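Local structure of acyl-CoA dehydrogenase family protein (Porphyromonas gingivalis, 2OKU) at residues I49-E54 with Y112-R117; T42-A47 with V69-H74; I6-I9 with T13-A16; E21-E26 with P33-L38; K28-P33 with S90-A95. The protein probably serves in flavin-dependent acyl-CoA dehydrogenation; this chain is only its all-helical C-terminal domain. All coordinates share one frame; numbering follows the deposited sequence.

How the interactions relate
The domain is a bundle of three long helices, 32-53, 58-87 and 92-115, with shorter helices along one side. Interaction 2 joins helices 32-53 and 58-87 about 2 Å from the chain centre. Interaction 1 joins helices 32-53 and 92-115 at one end. Interaction 5 lies at the other end, at the lead-in to helix 32-53, with centres about 32 Å apart. Interaction 3 comes first; the segments of interactions 4 and 5 then alternate along the chain. Interactions 3 and 4 both use helix 13-22, about 18 Å apart between centres; interaction 4 ties its end to helix 32-53. Interaction 3 packs against interaction 2, and interaction 4 touches interaction 5 and shares Pro33 with it. Interactions 2, 3 and 5 also touch the second subunit.

Interaction 1 of 5, residues I49-E54 with Y112-R117; sequences IAFVTE and YVRAFR
Phe51 is the first residue of 49-54 to meet the other helix, and it covers Val113 and Arg114. Its CG is anti to the backbone N (chi1 171°), which sends the ring toward helix 92-115. Arg114 CG sits over the centre of one ring face in a CH-pi contact, 4.1 Å from the centroid. It lies only 5° off the ring normal. The Arg114 chain runs extended from CG to NE, and Phe51 CG lies over one face of its guanidinium. Arg114 NH1 comes to 3.6 Å from Phe51 CD1, but the two planes are turned 48° apart. Arg114 NE is held by a salt bridge to Asp110. Phe51 CE2 also approaches Val113 O obliquely, at 3.5 Å. Val52 follows and is buried. Its CG2 meets Val113 CG1 at 3.5 Å, the two side chains crossing at about a right angle. Val113 CG1 also touches the Phe51 ring at CD2, and Leu48 packs on Val113 from the preceding turn. This is apolar packing with an arginine CH-pi contact over the ring, at the C-terminal ends of two neighbouring helices in the acyl-CoA dehydrogenase C-terminal helical bundle.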
# COMPACT_ATOMS: atom_id res chain seq x y z
N ILE A 49 11.17 -1.76 -17.04
CA ILE A 49 12.04 -0.60 -17.21
C ILE A 49 13.06 -0.86 -18.31
O ILE A 49 13.23 -0.00 -19.18
CB ILE A 49 12.74 -0.22 -15.88
CG1 ILE A 49 11.68 0.31 -14.91
CG2 ILE A 49 13.89 0.82 -16.12
CD1 ILE A 49 12.10 0.36 -13.41
N ALA A 50 13.72 -2.03 -18.27
CA ALA A 50 14.68 -2.46 -19.31
C ALA A 50 14.05 -2.52 -20.69
O ALA A 50 14.66 -2.09 -21.68
CB ALA A 50 15.32 -3.81 -18.96
N PHE A 51 12.85 -3.08 -20.76
CA PHE A 51 12.10 -3.14 -22.02
C PHE A 51 11.99 -1.75 -22.68
O PHE A 51 12.18 -1.62 -23.90
CB PHE A 51 10.71 -3.77 -21.82
CG PHE A 51 9.81 -3.66 -23.01
CD1 PHE A 51 9.86 -4.61 -24.02
CD2 PHE A 51 8.95 -2.59 -23.14
CE1 PHE A 51 9.03 -4.50 -25.15
CE2 PHE A 51 8.12 -2.48 -24.25
CZ PHE A 51 8.15 -3.43 -25.25
N VAL A 52 11.71 -0.73 -21.88
CA VAL A 52 11.56 0.65 -22.37
C VAL A 52 12.93 1.32 -22.64
O VAL A 52 13.16 1.84 -23.74
CB VAL A 52 10.73 1.53 -21.40
CG1 VAL A 52 10.70 3.00 -21.87
CG2 VAL A 52 9.29 0.99 -21.23
N THR A 53 13.82 1.29 -21.65
CA THR A 53 15.12 1.98 -21.77
C THR A 53 15.99 1.40 -22.89
O THR A 53 16.66 2.15 -23.59
CB THR A 53 15.93 1.98 -20.44
OG1 THR A 53 16.26 0.64 -20.04
CG2 THR A 53 15.18 2.71 -19.36
N GLU A 54 15.93 0.10 -23.11
CA GLU A 54 16.77 -0.51 -24.14
C GLU A 54 16.36 -0.13 -25.57
O GLU A 54 17.13 -0.36 -26.51
CB GLU A 54 16.85 -2.02 -23.97
CG GLU A 54 17.61 -2.41 -22.69
CD GLU A 54 17.62 -3.90 -22.40
OE1 GLU A 54 17.10 -4.70 -23.22
OE2 GLU A 54 18.16 -4.27 -21.34
N TYR A 112 0.06 -3.01 -21.14
CA TYR A 112 -0.02 -1.76 -21.89
C TYR A 112 1.30 -1.33 -22.48
O TYR A 112 1.39 -1.06 -23.67
CB TYR A 112 -0.59 -0.62 -21.02
CG TYR A 112 -0.57 0.70 -21.79
CD1 TYR A 112 -1.63 1.05 -22.63
CD2 TYR A 112 0.50 1.56 -21.70
CE1 TYR A 112 -1.62 2.24 -23.36
CE2 TYR A 112 0.53 2.77 -22.42
CZ TYR A 112 -0.55 3.09 -23.25
OH TYR A 112 -0.55 4.26 -23.96
N VAL A 113 2.34 -1.26 -21.64
CA VAL A 113 3.66 -0.80 -22.07
C VAL A 113 4.27 -1.71 -23.13
O VAL A 113 4.86 -1.23 -24.12
CB VAL A 113 4.60 -0.62 -20.86
CG1 VAL A 113 6.05 -0.34 -21.31
CG2 VAL A 113 4.05 0.50 -19.96
N ARG A 114 4.12 -3.01 -22.93
CA ARG A 114 4.66 -3.99 -23.88
C ARG A 114 3.89 -4.04 -25.22
O ARG A 114 4.48 -4.40 -26.24
CB ARG A 114 4.73 -5.37 -23.21
CG ARG A 114 5.87 -5.42 -22.17
CD ARG A 114 5.97 -6.79 -21.50
NE ARG A 114 6.97 -6.76 -20.43
CZ ARG A 114 8.27 -6.93 -20.62
NH1 ARG A 114 8.74 -7.18 -21.84
NH2 ARG A 114 9.11 -6.89 -19.60
N ALA A 115 2.62 -3.69 -25.20
CA ALA A 115 1.80 -3.67 -26.42
C ALA A 115 1.89 -2.33 -27.16
O ALA A 115 1.45 -2.21 -28.30
CB ALA A 115 0.37 -3.99 -26.10
N PHE A 116 2.45 -1.32 -26.51
CA PHE A 116 2.43 0.03 -27.05
C PHE A 116 3.36 0.16 -28.25
O PHE A 116 4.51 -0.23 -28.19
CB PHE A 116 2.79 1.05 -25.97
CG PHE A 116 2.68 2.47 -26.41
CD1 PHE A 116 1.44 3.08 -26.51
CD2 PHE A 116 3.81 3.20 -26.76
CE1 PHE A 116 1.32 4.42 -26.95
CE2 PHE A 116 3.69 4.54 -27.19
CZ PHE A 116 2.45 5.14 -27.29
N ARG A 117 2.87 0.70 -29.35
CA ARG A 117 3.71 0.93 -30.53
C ARG A 117 4.28 2.35 -30.47
O ARG A 117 3.52 3.31 -30.43
CB ARG A 117 2.89 0.74 -31.81
CG ARG A 117 2.07 -0.57 -31.88
CD ARG A 117 1.46 -0.78 -33.28
NE ARG A 117 2.44 -0.46 -34.33
CZ ARG A 117 2.45 0.65 -35.08
NH1 ARG A 117 1.49 1.58 -34.97
NH2 ARG A 117 3.42 0.83 -35.97

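Interaction 2 of 5, residues T42-A47 with V69-H74; sequences TDRAEA and VEMTAH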
# COMPACT_ATOMS: atom_id res chain seq x y z
N THR A 42 9.20 -7.26 -8.13
CA THR A 42 10.42 -6.46 -8.26
C THR A 42 11.14 -6.78 -9.59
O THR A 42 11.47 -5.87 -10.36
CB THR A 42 11.36 -6.66 -7.05
OG1 THR A 42 10.62 -6.45 -5.84
CG2 THR A 42 12.56 -5.72 -7.09
N ASP A 43 11.35 -8.06 -9.87
CA ASP A 43 11.94 -8.47 -11.14
C ASP A 43 11.09 -7.96 -12.33
O ASP A 43 11.64 -7.56 -13.33
CB ASP A 43 12.06 -9.98 -11.26
CG ASP A 43 12.99 -10.61 -10.20
OD1 ASP A 43 13.78 -9.91 -9.55
OD2 ASP A 43 12.89 -11.85 -10.03
N ARG A 44 9.76 -8.03 -12.21
CA ARG A 44 8.84 -7.56 -13.27
C ARG A 44 9.00 -6.06 -13.53
O ARG A 44 9.07 -5.62 -14.69
CB ARG A 44 7.38 -7.84 -12.90
CG ARG A 44 6.42 -7.92 -14.05
CD ARG A 44 5.98 -9.38 -14.17
NE ARG A 44 5.23 -9.71 -15.37
CZ ARG A 44 3.93 -9.56 -15.54
NH1 ARG A 44 3.18 -9.01 -14.58
NH2 ARG A 44 3.38 -9.95 -16.69
N ALA A 45 9.10 -5.27 -12.46
CA ALA A 45 9.36 -3.83 -12.60
C ALA A 45 10.71 -3.55 -13.32
O ALA A 45 10.75 -2.78 -14.24
CB ALA A 45 9.33 -3.14 -11.22
N GLU A 46 11.78 -4.21 -12.88
CA GLU A 46 13.09 -4.05 -13.48
C GLU A 46 13.04 -4.43 -14.96
O GLU A 46 13.62 -3.74 -15.79
CB GLU A 46 14.12 -4.94 -12.75
CG GLU A 46 15.55 -4.88 -13.31
CD GLU A 46 16.50 -5.76 -12.54
OE1 GLU A 46 16.26 -6.99 -12.50
OE2 GLU A 46 17.45 -5.21 -11.95
N ALA A 47 12.38 -5.54 -15.26
CA ALA A 47 12.32 -6.04 -16.64
C ALA A 47 11.57 -5.06 -17.53
O ALA A 47 11.98 -4.81 -18.64
CB ALA A 47 11.67 -7.42 -16.70
N VAL A 69 7.39 4.56 -12.92
CA VAL A 69 7.29 4.94 -11.52
C VAL A 69 6.22 4.08 -10.79
O VAL A 69 6.51 3.46 -9.76
CB VAL A 69 6.99 6.44 -11.31
CG1 VAL A 69 6.73 6.71 -9.81
CG2 VAL A 69 8.10 7.34 -11.87
N GLU A 70 5.01 4.03 -11.33
CA GLU A 70 3.94 3.23 -10.75
C GLU A 70 4.30 1.75 -10.61
O GLU A 70 4.03 1.14 -9.58
CB GLU A 70 2.68 3.35 -11.58
CG GLU A 70 2.05 4.71 -11.52
CD GLU A 70 0.82 4.75 -12.44
OE1 GLU A 70 -0.03 3.79 -12.33
OE2 GLU A 70 0.74 5.70 -13.23
N MSE A 71 4.91 1.20 -11.66
CA MSE A 71 5.32 -0.19 -11.68
C MSE A 71 6.25 -0.46 -10.49
O MSE A 71 6.13 -1.47 -9.77
CB MSE A 71 6.02 -0.48 -13.01
CG MSE A 71 6.33 -1.93 -13.24
SE MSE A 71 4.65 -2.87 -13.78
CE MSE A 71 5.46 -4.68 -13.93
N THR A 72 7.17 0.47 -10.26
CA THR A 72 8.07 0.38 -9.14
C THR A 72 7.37 0.54 -7.79
O THR A 72 7.67 -0.20 -6.84
CB THR A 72 9.24 1.42 -9.29
OG1 THR A 72 9.92 1.20 -10.54
CG2 THR A 72 10.22 1.28 -8.13
N ALA A 73 6.50 1.54 -7.69
CA ALA A 73 5.73 1.84 -6.49
C ALA A 73 4.98 0.59 -5.98
O ALA A 73 4.96 0.29 -4.77
CB ALA A 73 4.73 3.01 -6.74
N HIS A 74 4.37 -0.17 -6.89
CA HIS A 74 3.63 -1.37 -6.47
C HIS A 74 4.55 -2.35 -5.72
O HIS A 74 4.17 -2.90 -4.66
CB HIS A 74 2.91 -2.04 -7.65
CG HIS A 74 1.82 -1.20 -8.20
ND1 HIS A 74 0.76 -0.77 -7.44
CD2 HIS A 74 1.64 -0.67 -9.43
CE1 HIS A 74 -0.01 0.02 -8.17
NE2 HIS A 74 0.48 0.07 -9.40
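The antiparallel helix pair at the middle of the C-terminal helical bundle is joined here by Ala45 and Met71. The short segments of helices 32-53 and 58-87 run at 166° to each other. Their axes approach to 8.9 Å. The small side chain of Ala45 faces the partner helix and is consistent with this close approach. The contact is buried and almost wholly apolar.

Met71 is modelled as selenomethionine. Its CG lies against the backbone of Ala45, 3.6 Å from Ala45 CA. Ala45 CB is 3.8 Å from the same Met71 CG. Ala45 CB also lies 4.3 Å from Thr72 CA. The hydroxyl of Thr72 is bonded within its own helix, to Leu68 O, so Thr72 contributes packing here. Helices 13-22 and 92-115 flank the pair: Tyr14 packs on Thr72, and Gln106 NE2 bonds to Met71 O. His74, one turn further along the same helix, bonds through ND1 to Tyr98 OH of the second subunit, which places this pair next to the dimer interface.

Arg44 crosses the end of the Met71 chain at a slant. Its guanidinium turns away to a salt bridge between NH2 and Glu107, leaving its aliphatic part for the contact. Met71 has CG anti to the backbone N (chi1 -172°) and then bends at chi2 (77°). This bend swings the terminal methyl across the arginine chain, where Met71 CE meets Arg44 CG at 3.4 Å.

Interaction 3 of 5, residues I6-I9 with T13-A16; sequences IRHI and TYIA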
# COMPACT_ATOMS: atom_id res chain seq x y z
N ILE A 6 12.95 10.99 -12.76
CA ILE A 6 12.86 9.54 -12.49
C ILE A 6 14.17 8.77 -12.68
O ILE A 6 14.17 7.57 -12.78
CB ILE A 6 11.66 8.83 -13.24
CG1 ILE A 6 11.94 8.52 -14.70
CG2 ILE A 6 10.34 9.60 -13.10
CD1 ILE A 6 11.04 7.33 -15.19
N ARG A 7 15.31 9.47 -12.69
CA ARG A 7 16.59 8.79 -12.90
C ARG A 7 16.84 7.64 -11.91
O ARG A 7 17.44 6.60 -12.24
CB ARG A 7 17.72 9.81 -12.81
CG ARG A 7 18.81 9.50 -13.69
CD ARG A 7 19.99 10.44 -13.44
NE ARG A 7 21.20 9.91 -14.04
CZ ARG A 7 21.63 10.23 -15.27
NH1 ARG A 7 20.95 11.09 -16.03
NH2 ARG A 7 22.76 9.70 -15.73
N HIS A 8 16.39 7.83 -10.67
CA HIS A 8 16.55 6.81 -9.61
C HIS A 8 15.65 5.58 -9.89
O HIS A 8 16.02 4.45 -9.57
CB HIS A 8 16.28 7.44 -8.23
CG HIS A 8 14.86 7.91 -8.03
ND1 HIS A 8 14.23 8.76 -8.91
CD2 HIS A 8 13.98 7.68 -7.03
CE1 HIS A 8 13.01 9.01 -8.46
NE2 HIS A 8 12.83 8.36 -7.33
N ILE A 9 14.52 5.80 -10.56
CA ILE A 9 13.63 4.73 -11.02
C ILE A 9 14.23 3.92 -12.17
O ILE A 9 14.30 2.67 -12.10
CB ILE A 9 12.24 5.30 -11.47
CG1 ILE A 9 11.60 6.10 -10.33
CG2 ILE A 9 11.33 4.18 -12.10
CD1 ILE A 9 11.30 5.32 -9.05
N THR A 13 17.28 2.27 -7.98
CA THR A 13 17.67 2.44 -6.58
C THR A 13 16.71 1.73 -5.60
O THR A 13 17.16 1.15 -4.60
CB THR A 13 17.78 3.94 -6.21
OG1 THR A 13 16.51 4.55 -6.34
CG2 THR A 13 18.82 4.69 -7.09
N TYR A 14 15.40 1.74 -5.88
CA TYR A 14 14.46 1.00 -5.03
C TYR A 14 14.57 -0.51 -5.22
O TYR A 14 14.36 -1.27 -4.27
CB TYR A 14 13.02 1.39 -5.31
CG TYR A 14 12.60 2.73 -4.80
CD1 TYR A 14 12.35 2.93 -3.44
CD2 TYR A 14 12.42 3.80 -5.66
CE1 TYR A 14 11.92 4.16 -2.96
CE2 TYR A 14 12.00 5.03 -5.20
CZ TYR A 14 11.74 5.21 -3.86
OH TYR A 14 11.32 6.44 -3.41
N ILE A 15 14.85 -0.92 -6.44
CA ILE A 15 15.09 -2.34 -6.75
C ILE A 15 16.27 -2.85 -5.90
O ILE A 15 16.20 -3.95 -5.32
CB ILE A 15 15.37 -2.53 -8.28
CG1 ILE A 15 14.20 -2.02 -9.16
CG2 ILE A 15 15.75 -4.02 -8.62
CD1 ILE A 15 12.86 -2.47 -8.77
N ALA A 16 17.33 -2.04 -5.81
CA ALA A 16 18.51 -2.39 -5.00
C ALA A 16 18.15 -2.45 -3.51
O ALA A 16 18.54 -3.41 -2.82
CB ALA A 16 19.67 -1.40 -5.25
O HOH W 1 14.11 2.52 -8.33
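The rings of His8 and Tyr14 lie side by side and point the same way, meeting rim to rim. Their centroids are 5.9 Å apart and their planes are inclined at 52°. Neither ring covers the face of the other. The nearest atoms are His8 CD2 and Tyr14 CE2, at 3.8 Å. Ile9 CG1 lies over one face of the His8 ring, offset toward the rim. Thr13 OG1 stands at the edge of that ring, near its plane. Ile9 CD1 reaches the edge of the Tyr14 ring, 3.9 Å from Tyr14 CD2, so Ile9 serves both rings. His8 CG lies between its backbone N and carbonyl carbon (chi1 65°), which brings the imidazole round beside the tyrosine.

On the backbone, His8 O gathers several donors. Thr13 N donates to His8 O at 3.0 Å, nearly straight and in the carbonyl plane. Thr13 OG1 adds a longer bond to His8 O at 3.3 Å, from 55° above that plane. Water 1 also donates to His8 O, and accepts from Tyr14 N at 2.9 Å. The water thus carries the link from one helix to the first turn of the next.

The polar tips of the two rings share a partner. His8 NE2 and Tyr14 OH both bond to Asp88 OD2 of the second subunit, and Phe91 of that subunit packs on Tyr14. This is a helix-helix junction between 7-11 and 13-22, bridged by direct and water-mediated backbone bonds, whose paired rings form part of the dimer interface.

Interaction 4 of 5, residues E21-E26 with P33-L38; sequences EYQQTE and PMKEAL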
# COMPACT_ATOMS: atom_id res chain seq x y z
N GLU A 21 18.03 -5.00 1.26
CA GLU A 21 17.48 -4.82 2.60
C GLU A 21 16.16 -5.56 2.80
O GLU A 21 16.07 -6.46 3.64
CB GLU A 21 17.27 -3.34 2.93
CG GLU A 21 16.73 -3.13 4.35
CD GLU A 21 16.53 -1.66 4.73
OE1 GLU A 21 17.09 -0.78 4.06
OE2 GLU A 21 15.82 -1.41 5.74
N TYR A 22 15.12 -5.18 2.07
CA TYR A 22 13.78 -5.70 2.41
C TYR A 22 13.67 -7.21 2.19
O TYR A 22 13.06 -7.92 3.00
CB TYR A 22 12.70 -4.99 1.62
CG TYR A 22 12.59 -3.51 1.81
CD1 TYR A 22 12.96 -2.88 3.00
CD2 TYR A 22 12.10 -2.70 0.78
CE1 TYR A 22 12.87 -1.51 3.15
CE2 TYR A 22 11.97 -1.33 0.94
CZ TYR A 22 12.35 -0.73 2.12
OH TYR A 22 12.23 0.64 2.26
N GLN A 23 14.24 -7.70 1.10
CA GLN A 23 14.20 -9.14 0.83
C GLN A 23 15.10 -9.96 1.78
O GLN A 23 15.03 -11.19 1.76
CB GLN A 23 14.57 -9.43 -0.62
CG GLN A 23 13.43 -9.17 -1.64
CD GLN A 23 12.38 -10.28 -1.58
OE1 GLN A 23 12.74 -11.46 -1.55
NE2 GLN A 23 11.09 -9.92 -1.56
N GLN A 24 15.93 -9.28 2.56
CA GLN A 24 16.79 -9.95 3.55
C GLN A 24 16.12 -10.08 4.92
O GLN A 24 16.71 -10.64 5.84
CB GLN A 24 18.12 -9.21 3.70
CG GLN A 24 18.88 -8.97 2.41
CD GLN A 24 19.21 -10.23 1.68
OE1 GLN A 24 19.45 -11.28 2.29
NE2 GLN A 24 19.25 -10.16 0.35
N THR A 25 14.92 -9.53 5.06
CA THR A 25 14.15 -9.61 6.27
C THR A 25 13.77 -11.05 6.50
O THR A 25 13.25 -11.72 5.61
CB THR A 25 12.84 -8.83 6.17
OG1 THR A 25 13.12 -7.53 5.66
CG2 THR A 25 12.15 -8.72 7.53
N GLU A 26 14.04 -11.53 7.71
CA GLU A 26 13.68 -12.89 8.11
C GLU A 26 12.20 -12.86 8.43
O GLU A 26 11.78 -12.08 9.28
CB GLU A 26 14.51 -13.30 9.33
CG GLU A 26 14.09 -14.62 9.97
CD GLU A 26 14.98 -15.07 11.13
OE1 GLU A 26 15.14 -14.31 12.13
OE2 GLU A 26 15.51 -16.21 11.05
N PRO A 33 5.37 -16.78 1.34
CA PRO A 33 4.81 -16.64 -0.01
C PRO A 33 4.69 -15.18 -0.46
O PRO A 33 5.01 -14.87 -1.62
CB PRO A 33 3.43 -17.32 0.11
CG PRO A 33 3.64 -18.35 1.21
CD PRO A 33 4.49 -17.58 2.22
N MSE A 34 4.30 -14.29 0.45
CA MSE A 34 4.22 -12.89 0.10
C MSE A 34 5.60 -12.34 -0.25
O MSE A 34 5.73 -11.61 -1.22
CB MSE A 34 3.59 -12.03 1.20
CG MSE A 34 3.50 -10.57 0.78
SE MSE A 34 2.41 -9.55 2.09
CE MSE A 34 2.30 -7.86 1.04
N LYS A 35 6.62 -12.71 0.52
CA LYS A 35 7.98 -12.28 0.23
C LYS A 35 8.44 -12.71 -1.18
O LYS A 35 9.03 -11.92 -1.94
CB LYS A 35 8.93 -12.79 1.32
CG LYS A 35 10.35 -12.41 1.13
CD LYS A 35 11.15 -12.77 2.39
CE LYS A 35 12.57 -12.52 2.20
NZ LYS A 35 13.39 -13.09 3.31
N GLU A 36 8.14 -13.95 -1.55
CA GLU A 36 8.48 -14.48 -2.86
C GLU A 36 7.68 -13.79 -3.98
O GLU A 36 8.23 -13.49 -5.04
CB GLU A 36 8.30 -16.00 -2.90
CG GLU A 36 9.32 -16.69 -1.98
CD GLU A 36 9.08 -18.19 -1.77
OE1 GLU A 36 8.10 -18.75 -2.31
OE2 GLU A 36 9.90 -18.81 -1.04
N ALA A 37 6.40 -13.53 -3.74
CA ALA A 37 5.57 -12.79 -4.73
C ALA A 37 6.11 -11.37 -4.96
O ALA A 37 6.15 -10.89 -6.09
CB ALA A 37 4.12 -12.73 -4.26
N LEU A 38 6.53 -10.71 -3.88
CA LEU A 38 7.11 -9.37 -3.99
C LEU A 38 8.42 -9.38 -4.75
O LEU A 38 8.71 -8.43 -5.46
CB LEU A 38 7.32 -8.76 -2.61
CG LEU A 38 6.01 -8.37 -1.92
CD1 LEU A 38 6.28 -8.13 -0.44
CD2 LEU A 38 5.40 -7.16 -2.58
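Gln23 and Lys35 make a polar surface contact that ties the segment ending helix 13-22 to the start of helix 32-53. Each side chain reaches for backbone oxygen on the other side. Gln23 is bent at chi2 (-76°), which brings its amide up to the helix. Gln23 NE2 donates to Lys35 O at 2.9 Å, with an N-H...O angle of 165°. The acceptor lies near the amide plane of Gln23, while the donor is tilted from the carbonyl plane. Gln23 NE2 also bonds to His79 NE2 of helix 58-87, so two partners fix the turn of this amide.

Lys35 crosses in the other direction. Its CG is opposite its backbone N (chi1 180°) and the chain beyond is extended. Lys35 NZ donates to Thr25 O at 2.7 Å. The connection between helices 13-22 and 32-53 of the helical bundle thus has a bond in each direction, and helix 13-22 runs out in a type I beta turn from Tyr22 to Thr25. Thr25 holds that turn twice. Its OG1 donates to Tyr22 O at 2.7 Å, and its N reaches the same oxygen from the same face. Lys35 CG lies off to one side of the amide, 3.7 Å from Gln23 OE1. Leu38 CB approaches Gln23 NE2 at 4.1 Å.

Interaction 5 of 5, residues K28-P33 with S90-A95; sequences KPELQP and SFRQSA
Arg92 and Glu30 cross at about a right angle, with the root of the glutamate laid over the guanidinium. Glu30 CB sits above one face of that group, offset toward its rim, and is 3.7 Å from Arg92 NE. The carboxylate and guanidinium planes are only 16° apart. Even so, the charged ends do not meet: Glu30 OE1 and Arg92 NH2 are 4.9 Å apart. Water 2 fills the step between them. It accepts from Arg92 NH2 at 3.0 Å, in the guanidinium plane, and gives a weak bond to Glu30 OE1. Arg92 bends at chi3 (63°), which turns its head across Glu30. Its direct ion pairs lie in its own part of the chain, with NE on Asp89 and NH1 on Glu96.

The contact joins the lead-in to helix 32-53 with the first turn of helix 92-115, at one end of the helical bundle. Glu30 O touches Arg92 CD at 3.5 Å. Leu31 slides past the arginine in the opposite sense, its CD1 lying 3.9 Å from Arg92 CD. The same leucine packs on Met82 and Ala85 of helix 58-87. On the same helix as Arg92, Ser94 packs on Ala73 of the second subunit.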
# COMPACT_ATOMS: atom_id res chain seq x y z
N LYS A 28 8.41 -15.23 9.05
CA LYS A 28 7.86 -16.53 9.39
C LYS A 28 7.31 -17.18 8.12
O LYS A 28 7.04 -16.48 7.14
CB LYS A 28 6.76 -16.36 10.42
CG LYS A 28 7.33 -16.04 11.82
CD LYS A 28 6.24 -15.97 12.88
CE LYS A 28 5.50 -17.33 13.04
NZ LYS A 28 4.84 -17.51 14.38
N PRO A 29 7.15 -18.53 8.13
CA PRO A 29 6.63 -19.23 6.94
C PRO A 29 5.34 -18.65 6.38
O PRO A 29 5.14 -18.66 5.17
CB PRO A 29 6.38 -20.65 7.47
CG PRO A 29 7.38 -20.81 8.56
CD PRO A 29 7.47 -19.47 9.22
N GLU A 30 4.47 -18.15 7.24
CA GLU A 30 3.18 -17.60 6.81
C GLU A 30 3.30 -16.40 5.89
O GLU A 30 2.41 -16.14 5.09
CB GLU A 30 2.32 -17.25 8.02
CG GLU A 30 2.93 -16.20 8.94
CD GLU A 30 2.77 -16.55 10.42
OE1 GLU A 30 2.30 -17.66 10.71
OE2 GLU A 30 3.14 -15.71 11.27
N LEU A 31 4.42 -15.67 5.99
CA LEU A 31 4.66 -14.48 5.16
C LEU A 31 5.63 -14.78 4.00
O LEU A 31 5.84 -13.94 3.10
CB LEU A 31 5.18 -13.37 6.08
CG LEU A 31 4.82 -11.93 5.81
CD1 LEU A 31 3.32 -11.73 5.52
CD2 LEU A 31 5.33 -11.03 6.97
N GLN A 32 6.23 -15.96 4.01
CA GLN A 32 7.19 -16.33 2.98
C GLN A 32 6.60 -16.27 1.55
O GLN A 32 7.26 -15.77 0.64
CB GLN A 32 7.83 -17.68 3.30
CG GLN A 32 8.94 -18.12 2.35
CD GLN A 32 10.17 -17.21 2.38
OE1 GLN A 32 10.51 -16.66 3.42
NE2 GLN A 32 10.83 -17.05 1.23
N PRO A 33 5.37 -16.78 1.34
CA PRO A 33 4.81 -16.64 -0.01
C PRO A 33 4.69 -15.18 -0.46
O PRO A 33 5.01 -14.87 -1.62
CB PRO A 33 3.43 -17.32 0.11
CG PRO A 33 3.64 -18.35 1.21
CD PRO A 33 4.49 -17.58 2.22
N SER A 90 -1.53 -9.85 12.60
CA SER A 90 -2.93 -9.45 12.45
C SER A 90 -3.20 -8.78 11.11
O SER A 90 -4.31 -8.85 10.59
CB SER A 90 -3.35 -8.48 13.56
OG SER A 90 -3.12 -9.07 14.84
N PHE A 91 -2.17 -8.13 10.57
CA PHE A 91 -2.27 -7.41 9.30
C PHE A 91 -1.94 -8.25 8.05
O PHE A 91 -2.04 -7.74 6.93
CB PHE A 91 -1.38 -6.19 9.32
CG PHE A 91 -1.84 -5.12 10.26
CD1 PHE A 91 -3.19 -4.85 10.46
CD2 PHE A 91 -0.92 -4.37 10.97
CE1 PHE A 91 -3.60 -3.85 11.34
CE2 PHE A 91 -1.34 -3.38 11.85
CZ PHE A 91 -2.67 -3.13 12.02
N ARG A 92 -1.60 -9.53 8.24
CA ARG A 92 -1.21 -10.37 7.11
C ARG A 92 -2.31 -10.52 6.06
O ARG A 92 -2.04 -10.36 4.87
CB ARG A 92 -0.75 -11.75 7.58
CG ARG A 92 -0.37 -12.66 6.42
CD ARG A 92 0.39 -13.87 6.87
NE ARG A 92 -0.37 -14.74 7.76
CZ ARG A 92 -1.19 -15.72 7.36
NH1 ARG A 92 -1.46 -15.93 6.08
NH2 ARG A 92 -1.77 -16.48 8.25
N GLN A 93 -3.54 -10.83 6.48
CA GLN A 93 -4.65 -11.02 5.51
C GLN A 93 -4.87 -9.74 4.68
O GLN A 93 -4.98 -9.80 3.45
CB GLN A 93 -5.94 -11.42 6.24
CG GLN A 93 -7.15 -11.59 5.36
CD GLN A 93 -8.25 -12.42 6.01
OE1 GLN A 93 -8.31 -12.55 7.24
NE2 GLN A 93 -9.14 -13.00 5.18
N SER A 94 -4.88 -8.60 5.35
CA SER A 94 -5.04 -7.32 4.66
C SER A 94 -3.88 -7.08 3.69
O SER A 94 -4.10 -6.64 2.55
CB SER A 94 -5.09 -6.16 5.66
OG SER A 94 -6.23 -6.25 6.50
N ALA A 95 -2.66 -7.35 4.14
CA ALA A 95 -1.48 -7.17 3.30
C ALA A 95 -1.56 -8.05 2.05
O ALA A 95 -1.18 -7.63 0.96
CB ALA A 95 -0.19 -7.47 4.08
O HOH W 2 -0.72 -16.52 11.02